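PDB 3E6E: alanine racemase from Enterococcus faecalis, which belongs to the alanine racemase family, two-domain enzymes with an N-terminal TIM barrel and a beta-rich C-terminal domain, here assembled from two chains. Local coordinates for residues Ile18-Val22 with Ala226-Leu230; Val94-Ile98 with Ser123-Leu127; Ala173-Asp177 with Pro232-Leu237. The protein carries 1 engineered substitution. All coordinates share one frame; numbering follows the deposited sequence.

Contact 1 (Ile18-Val22 with Ala226-Leu230)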
loop_
_atom_site.group_PDB
_atom_site.type_symbol
_atom_site.label_atom_id
_atom_site.label_comp_id
_atom_site.label_asym_id
_atom_site.label_seq_id
_atom_site.Cartn_x
_atom_site.Cartn_y
_atom_site.Cartn_z
ATOM N N ILE A 18 11.830 -0.846 -19.396
ATOM C CA ILE A 18 12.002 0.527 -18.903
ATOM C C ILE A 18 13.084 1.220 -19.768
ATOM O O ILE A 18 12.916 2.361 -20.216
ATOM C CB ILE A 18 12.424 0.533 -17.401
ATOM C CG1 ILE A 18 11.343 -0.128 -16.553
ATOM C CG2 ILE A 18 12.633 1.955 -16.900
ATOM C CD1 ILE A 18 11.692 -0.171 -15.108
ATOM N N THR A 19 14.178 0.503 -20.014
ATOM C CA THR A 19 15.275 0.993 -20.843
ATOM C C THR A 19 14.737 1.393 -22.220
ATOM O O THR A 19 15.018 2.473 -22.741
ATOM C CB THR A 19 16.351 -0.118 -21.095
ATOM O OG1 THR A 19 16.943 -0.537 -19.859
ATOM C CG2 THR A 19 17.437 0.403 -22.027
ATOM N N GLU A 20 13.969 0.489 -22.814
ATOM C CA GLU A 20 13.410 0.698 -24.139
ATOM C C GLU A 20 12.421 1.850 -24.180
ATOM O O GLU A 20 12.365 2.592 -25.161
ATOM C CB GLU A 20 12.770 -0.609 -24.621
ATOM C CG GLU A 20 11.918 -0.498 -25.869
ATOM C CD GLU A 20 11.302 -1.837 -26.259
ATOM O OE1 GLU A 20 10.337 -1.827 -27.068
ATOM O OE2 GLU A 20 11.788 -2.891 -25.759
ATOM N N ASN A 21 11.636 2.010 -23.124
ATOM C CA ASN A 21 10.677 3.107 -23.102
ATOM C C ASN A 21 11.484 4.410 -23.042
ATOM O O ASN A 21 11.134 5.419 -23.674
ATOM C CB ASN A 21 9.753 2.993 -21.883
ATOM C CG ASN A 21 8.852 1.766 -21.932
ATOM O OD1 ASN A 21 8.252 1.387 -20.926
ATOM N ND2 ASN A 21 8.747 1.146 -23.102
ATOM N N VAL A 22 12.580 4.380 -22.295
ATOM C CA VAL A 22 13.412 5.564 -22.165
ATOM C C VAL A 22 14.184 5.905 -23.439
ATOM O O VAL A 22 14.300 7.077 -23.792
ATOM C CB VAL A 22 14.387 5.415 -21.002
ATOM C CG1 VAL A 22 15.352 6.601 -20.977
ATOM C CG2 VAL A 22 13.603 5.324 -19.696
ATOM N N ALA A 226 5.485 6.940 -18.256
ATOM C CA ALA A 226 5.704 6.344 -19.550
ATOM C C ALA A 226 6.938 5.452 -19.563
ATOM O O ALA A 226 6.992 4.488 -20.321
ATOM C CB ALA A 226 5.816 7.412 -20.604
ATOM N N MET A 227 7.932 5.738 -18.727
ATOM C CA MET A 227 9.119 4.885 -18.762
ATOM C C MET A 227 8.832 3.517 -18.151
ATOM O O MET A 227 9.692 2.636 -18.128
ATOM C CB MET A 227 10.331 5.562 -18.090
ATOM C CG MET A 227 10.297 5.739 -16.600
ATOM S SD MET A 227 11.805 6.662 -16.083
ATOM C CE MET A 227 11.696 6.501 -14.264
ATOM N N TYR A 228 7.599 3.348 -17.679
ATOM C CA TYR A 228 7.149 2.093 -17.090
ATOM C C TYR A 228 6.145 1.424 -18.037
ATOM O O TYR A 228 5.591 0.373 -17.728
ATOM C CB TYR A 228 6.505 2.356 -15.733
ATOM C CG TYR A 228 7.413 3.064 -14.746
ATOM C CD1 TYR A 228 8.473 2.400 -14.131
ATOM C CD2 TYR A 228 7.207 4.409 -14.427
ATOM C CE1 TYR A 228 9.307 3.058 -13.221
ATOM C CE2 TYR A 228 8.036 5.080 -13.518
ATOM C CZ TYR A 228 9.081 4.402 -12.919
ATOM O OH TYR A 228 9.883 5.075 -12.015
ATOM N N GLY A 229 5.926 2.051 -19.189
ATOM C CA GLY A 229 5.019 1.521 -20.194
ATOM C C GLY A 229 3.533 1.766 -19.988
ATOM O O GLY A 229 2.700 1.014 -20.510
ATOM N N LEU A 230 3.179 2.812 -19.249
ATOM C CA LEU A 230 1.776 3.077 -18.996
ATOM C C LEU A 230 1.303 4.386 -19.588
ATOM O O LEU A 230 1.888 5.443 -19.339
ATOM C CB LEU A 230 1.522 3.053 -17.494
ATOM C CG LEU A 230 2.022 1.756 -16.849
ATOM C CD1 LEU A 230 1.891 1.838 -15.351
ATOM C CD2 LEU A 230 1.241 0.577 -17.411
#
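The loop leaving strand 220-223, the last strand of the TIM barrel, is held against helix 15-28 where Met227 and Tyr228 meet Ile18, Asn21 and Val22. The carbonyl of Met227 points at the helix: its O lies 3.2 Å from Ile18 CA in a CA-H...O contact, with an angle of 148° at the hydrogen, and 3.3 Å from Ile18 CG2, so the same oxygen touches backbone and branch. Apolar groups flank it. Val22 CG2 packs at 3.7 Å on Met227 CB, the two side chains running side by side in the same direction, while Ile18 CD1 reaches Tyr228 CD1 at 4.2 Å. Met227 then turns away: chi1 of 70° sets its CG between the backbone N and carbonyl carbon, and that CG rests 3.9 Å above one face of the Tyr228 ring, toward the rim. The Asn21 side chain lies beside the short 3-10 turn, its CB 3.5 Å from Ala226 O. The turn itself is closed by Gly229 N donating to Ala226 O. Tyr228 is also tied to the site beyond, stacking with His46 and Tyr44 and hydrogen-bonding Val38 O; its side chain is about 6 Å from the bound DCS. The arrangement belongs to the ligand-binding mouth of a TIM barrel, where the last strand lies beside the first.

Contact 2 (Val94-Ile98 with Ser123-Leu127)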
loop_
_atom_site.group_PDB
_atom_site.type_symbol
_atom_site.label_atom_id
_atom_site.label_comp_id
_atom_site.label_asym_id
_atom_site.label_seq_id
_atom_site.Cartn_x
_atom_site.Cartn_y
_atom_site.Cartn_z
ATOM N N VAL A 94 19.450 20.924 5.102
ATOM C CA VAL A 94 20.276 21.573 4.084
ATOM C C VAL A 94 21.687 20.970 4.073
ATOM O O VAL A 94 22.260 20.729 3.003
ATOM C CB VAL A 94 20.376 23.092 4.327
ATOM C CG1 VAL A 94 21.112 23.750 3.172
ATOM C CG2 VAL A 94 18.997 23.681 4.465
ATOM N N PRO A 95 22.265 20.722 5.265
ATOM C CA PRO A 95 23.608 20.141 5.323
ATOM C C PRO A 95 23.689 18.767 4.668
ATOM O O PRO A 95 24.727 18.399 4.124
ATOM C CB PRO A 95 23.926 20.124 6.826
ATOM C CG PRO A 95 22.605 20.133 7.476
ATOM C CD PRO A 95 21.795 21.068 6.618
ATOM N N LEU A 96 22.605 17.999 4.702
ATOM C CA LEU A 96 22.639 16.697 4.049
ATOM C C LEU A 96 22.617 16.957 2.544
ATOM O O LEU A 96 23.301 16.277 1.774
ATOM C CB LEU A 96 21.441 15.831 4.456
ATOM C CG LEU A 96 21.293 15.422 5.927
ATOM C CD1 LEU A 96 20.116 14.468 6.049
ATOM C CD2 LEU A 96 22.557 14.755 6.445
ATOM N N LEU A 97 21.835 17.950 2.130
ATOM C CA LEU A 97 21.754 18.324 0.722
ATOM C C LEU A 97 23.173 18.519 0.180
ATOM O O LEU A 97 23.524 18.018 -0.898
ATOM C CB LEU A 97 20.961 19.617 0.575
ATOM C CG LEU A 97 19.511 19.517 1.045
ATOM C CD1 LEU A 97 18.835 20.873 1.008
ATOM C CD2 LEU A 97 18.779 18.544 0.151
ATOM N N ILE A 98 23.983 19.250 0.947
ATOM C CA ILE A 98 25.374 19.523 0.600
ATOM C C ILE A 98 26.157 18.207 0.643
ATOM O O ILE A 98 26.979 17.920 -0.239
ATOM C CB ILE A 98 26.005 20.543 1.615
ATOM C CG1 ILE A 98 25.265 21.891 1.545
ATOM C CG2 ILE A 98 27.494 20.724 1.351
ATOM C CD1 ILE A 98 25.294 22.578 0.188
ATOM N N SER A 123 31.837 27.348 0.893
ATOM C CA SER A 123 31.754 25.924 1.216
ATOM C C SER A 123 32.246 25.057 0.059
ATOM O O SER A 123 32.228 23.823 0.143
ATOM C CB SER A 123 30.304 25.550 1.559
ATOM O OG SER A 123 30.145 24.147 1.722
ATOM N N ASN A 124 32.682 25.703 -1.017
ATOM C CA ASN A 124 33.109 24.993 -2.217
ATOM C C ASN A 124 32.084 23.957 -2.667
ATOM O O ASN A 124 32.286 23.262 -3.663
ATOM C CB ASN A 124 34.466 24.325 -1.989
ATOM C CG ASN A 124 35.628 25.209 -2.400
ATOM O OD1 ASN A 124 35.839 26.280 -1.829
ATOM N ND2 ASN A 124 36.387 24.765 -3.394
ATOM N N THR A 125 30.984 23.860 -1.929
ATOM C CA THR A 125 29.835 23.074 -2.363
ATOM C C THR A 125 28.567 23.922 -2.395
ATOM O O THR A 125 27.859 24.033 -1.394
ATOM C CB THR A 125 29.605 21.857 -1.447
ATOM O OG1 THR A 125 29.302 22.305 -0.120
ATOM C CG2 THR A 125 30.845 20.977 -1.411
ATOM N N PRO A 126 28.288 24.516 -3.550
ATOM C CA PRO A 126 27.096 25.359 -3.717
ATOM C C PRO A 126 25.818 24.552 -3.625
ATOM O O PRO A 126 25.801 23.370 -3.959
ATOM C CB PRO A 126 27.265 25.942 -5.116
ATOM C CG PRO A 126 28.739 25.915 -5.331
ATOM C CD PRO A 126 29.129 24.583 -4.753
ATOM N N LEU A 127 24.748 25.199 -3.178
ATOM C CA LEU A 127 23.463 24.538 -3.058
ATOM C C LEU A 127 22.784 24.575 -4.419
ATOM O O LEU A 127 22.286 25.622 -4.840
ATOM C CB LEU A 127 22.579 25.245 -2.027
ATOM C CG LEU A 127 21.175 24.645 -1.828
ATOM C CD1 LEU A 127 21.293 23.296 -1.141
ATOM C CD2 LEU A 127 20.308 25.576 -0.998
#
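Apolar contacts carry most of this interface, and they converge on one methyl group, Leu127 CD1. Val94 and Leu97, in the first turn of helix 94-99, approach it from the helix: Val94 CG1 lies 4.3 Å from Leu127 CD1, and Leu97 CD1 lies 4.1 Å from the same atom, with Leu97 CB at a like distance. The Leu97 and Leu127 side chains cross obliquely rather than running alongside each other. In Leu127, chi1 of 179° with chi2 of 70° turns CD1 toward the helix. Ile98 contributes a third neighbour, its CD1 lying 4.3 Å from Leu127 CD1; a chi2 of -60° bends the ethyl arm so that the same CD1 also comes to 4.2 Å from Leu127 CA.

Contacts of methyl groups with polar atoms form a second, less certain group. Ile98 CD1 lies beside the carbonyl oxygen of Thr125, 3.3 Å from Thr125 O. The other branch of Ile98 lies by the Thr125 hydroxyl, but the model is too tight there for the detail to be trusted.

Among the hydrogen bonds, Ile98 N donates to Val94 O at 3.1 Å, closing the helical turn. A pairing of the Ser123 and Thr125 hydroxyls within the loop is doubtful, because Ser123 is poorly ordered and the position of the Thr125 hydroxyl is uncertain. Around the contact, Val94 also packs on Gln118 and Leu119, Leu127 packs on Phe161 and shares backbone hydrogen bonding with Glu160, and Leu96 meets His6 of the second subunit.

The contact thus joins successive beta-alpha units at the N-terminal end of the barrel strands, where 123-127 leads into strand 129-132, the end away from the ligand, as in a TIM barrel.

Contact 3 (Ala173-Asp177 with Pro232-Leu237)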
loop_
_atom_site.group_PDB
_atom_site.type_symbol
_atom_site.label_atom_id
_atom_site.label_comp_id
_atom_site.label_asym_id
_atom_site.label_seq_id
_atom_site.Cartn_x
_atom_site.Cartn_y
_atom_site.Cartn_z
ATOM N N ALA A 173 -1.876 18.260 -18.941
ATOM C CA ALA A 173 -1.137 17.865 -20.141
ATOM C C ALA A 173 -1.630 16.587 -20.794
ATOM O O ALA A 173 -1.415 16.381 -21.985
ATOM C CB ALA A 173 0.338 17.730 -19.819
ATOM N N ASP A 174 -2.279 15.719 -20.027
ATOM C CA ASP A 174 -2.769 14.467 -20.596
ATOM C C ASP A 174 -4.224 14.579 -21.021
ATOM O O ASP A 174 -4.859 13.578 -21.343
ATOM C CB ASP A 174 -2.616 13.326 -19.589
ATOM C CG ASP A 174 -3.541 13.473 -18.397
ATOM O OD1 ASP A 174 -3.546 14.549 -17.757
ATOM O OD2 ASP A 174 -4.268 12.512 -18.094
ATOM N N GLU A 175 -4.748 15.802 -21.032
ATOM C CA GLU A 175 -6.139 16.031 -21.412
ATOM C C GLU A 175 -6.269 16.390 -22.894
ATOM O O GLU A 175 -5.396 17.043 -23.461
ATOM C CB GLU A 175 -6.722 17.151 -20.554
ATOM C CG GLU A 175 -8.159 16.922 -20.088
ATOM C CD GLU A 175 -8.252 16.000 -18.877
ATOM O OE1 GLU A 175 -7.507 16.217 -17.895
ATOM O OE2 GLU A 175 -9.080 15.069 -18.907
ATOM N N ILE A 176 -7.355 15.952 -23.521
ATOM C CA ILE A 176 -7.595 16.221 -24.936
ATOM C C ILE A 176 -7.685 17.724 -25.151
ATOM O O ILE A 176 -7.075 18.265 -26.071
ATOM C CB ILE A 176 -8.914 15.590 -25.405
ATOM C CG1 ILE A 176 -8.854 14.074 -25.223
ATOM C CG2 ILE A 176 -9.192 15.969 -26.847
ATOM C CD1 ILE A 176 -10.170 13.367 -25.506
ATOM N N ASP A 177 -8.466 18.388 -24.302
ATOM C CA ASP A 177 -8.628 19.837 -24.378
ATOM C C ASP A 177 -7.309 20.470 -23.926
ATOM O O ASP A 177 -6.856 20.260 -22.795
ATOM C CB ASP A 177 -9.782 20.279 -23.470
ATOM C CG ASP A 177 -10.182 21.724 -23.691
ATOM O OD1 ASP A 177 -11.230 22.144 -23.149
ATOM O OD2 ASP A 177 -9.449 22.436 -24.402
ATOM N N PRO A 232 0.192 7.595 -19.967
ATOM C CA PRO A 232 0.008 8.672 -18.995
ATOM C C PRO A 232 -1.346 9.356 -18.992
ATOM O O PRO A 232 -1.541 10.310 -18.253
ATOM C CB PRO A 232 1.154 9.630 -19.320
ATOM C CG PRO A 232 1.338 9.450 -20.780
ATOM C CD PRO A 232 1.221 7.949 -20.963
ATOM N N SER A 233 -2.285 8.886 -19.806
ATOM C CA SER A 233 -3.611 9.495 -19.816
ATOM C C SER A 233 -4.704 8.446 -19.657
ATOM O O SER A 233 -5.875 8.703 -19.960
ATOM C CB SER A 233 -3.848 10.266 -21.111
ATOM O OG SER A 233 -4.281 9.416 -22.154
ATOM N N GLY A 234 -4.320 7.268 -19.181
ATOM C CA GLY A 234 -5.282 6.202 -19.007
ATOM C C GLY A 234 -5.628 5.591 -20.349
ATOM O O GLY A 234 -4.988 4.627 -20.775
ATOM N N ASN A 235 -6.642 6.151 -21.012
ATOM C CA ASN A 235 -7.075 5.677 -22.324
ATOM C C ASN A 235 -7.698 6.810 -23.153
ATOM O O ASN A 235 -8.412 6.565 -24.127
ATOM C CB ASN A 235 -8.071 4.518 -22.152
ATOM C CG ASN A 235 -7.665 3.264 -22.942
ATOM O OD1 ASN A 235 -8.256 2.189 -22.783
ATOM N ND2 ASN A 235 -6.657 3.407 -23.800
ATOM N N LYS A 236 -7.410 8.050 -22.766
ATOM C CA LYS A 236 -7.940 9.214 -23.471
ATOM C C LYS A 236 -7.196 9.525 -24.773
ATOM O O LYS A 236 -7.798 9.973 -25.751
ATOM C CB LYS A 236 -7.873 10.439 -22.562
ATOM C CG LYS A 236 -8.690 10.323 -21.292
ATOM C CD LYS A 236 -8.563 11.584 -20.447
ATOM C CE LYS A 236 -7.270 11.598 -19.666
ATOM N NZ LYS A 236 -7.203 12.755 -18.735
ATOM N N LEU A 237 -5.887 9.301 -24.777
ATOM C CA LEU A 237 -5.067 9.576 -25.952
ATOM C C LEU A 237 -4.077 8.456 -26.264
ATOM O O LEU A 237 -3.589 7.759 -25.374
ATOM C CB LEU A 237 -4.275 10.867 -25.750
ATOM C CG LEU A 237 -5.019 12.191 -25.652
ATOM C CD1 LEU A 237 -4.034 13.318 -25.376
ATOM C CD2 LEU A 237 -5.750 12.435 -26.944
#
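Lys236 NZ sits between two carboxylates of the facing loop, Asp174 and Glu175, and forms a salt bridge with each. The bond to Asp174 OD2 is 3.0 Å long and comes from above the carboxylate plane, 59° out of it. The bond to Glu175 OE2, also 3.0 Å, is weak by its geometry. Both long chains fold to make this possible: Lys236 bends at chi3 (-79°) and Glu175 at chi2 (80°), so that the acid, which starts out facing away from the other loop, curls back to the ammonium group. The single ammonium group probably offsets the negative charge of both carboxylates. The stem of the lysine stays close too, its CE 3.5 Å from Asp174 O.

Both segments are loops following parallel strands of the TIM barrel, 165-167 and 220-223, and meet at the C-terminal rim of the barrel; the side chain of Pro232 is about 5 Å from the bound DCS, and Glu175 packs on Gly268 of the second subunit.

Next to the charges the loops pack closely. Asp174 CB lies 3.5 Å from Pro232 O and 3.6 Å from Ser233 CB. Ser233 itself steadies the turn of its own loop, its OG accepting from Leu237 N at 3.1 Å, while Asn231 binds the backbone on either end of that turn, at Ser233 N and Leu237 O. Farther out, toward the surface, Ile176 and Leu237 cross each other, with Ile176 CG1 3.9 Å from Leu237 CD2, and the Leu237 side chain also rests on Trp212 of helix 207-212.

Burial and chemistry change together across the three contacts. Contact 1 is wholly buried, its centre about 11 Å from the centre of the chain, and relies on side chains set against backbone carbonyls and on apolar packing. Contact 3 draws on the same loop after strand 220-223, a few residues further on, but is only partly buried, and there a salt-bridge network takes over; the two centres are about 17 Å apart, and both lie near the bound DCS. Contact 2 stands apart, its nearest atoms about 20 Å from contact 1 and 27 Å from contact 3. Also partly buried, it joins a helix to the loop entering barrel strand 129-132 through aliphatic side chains, without charged groups.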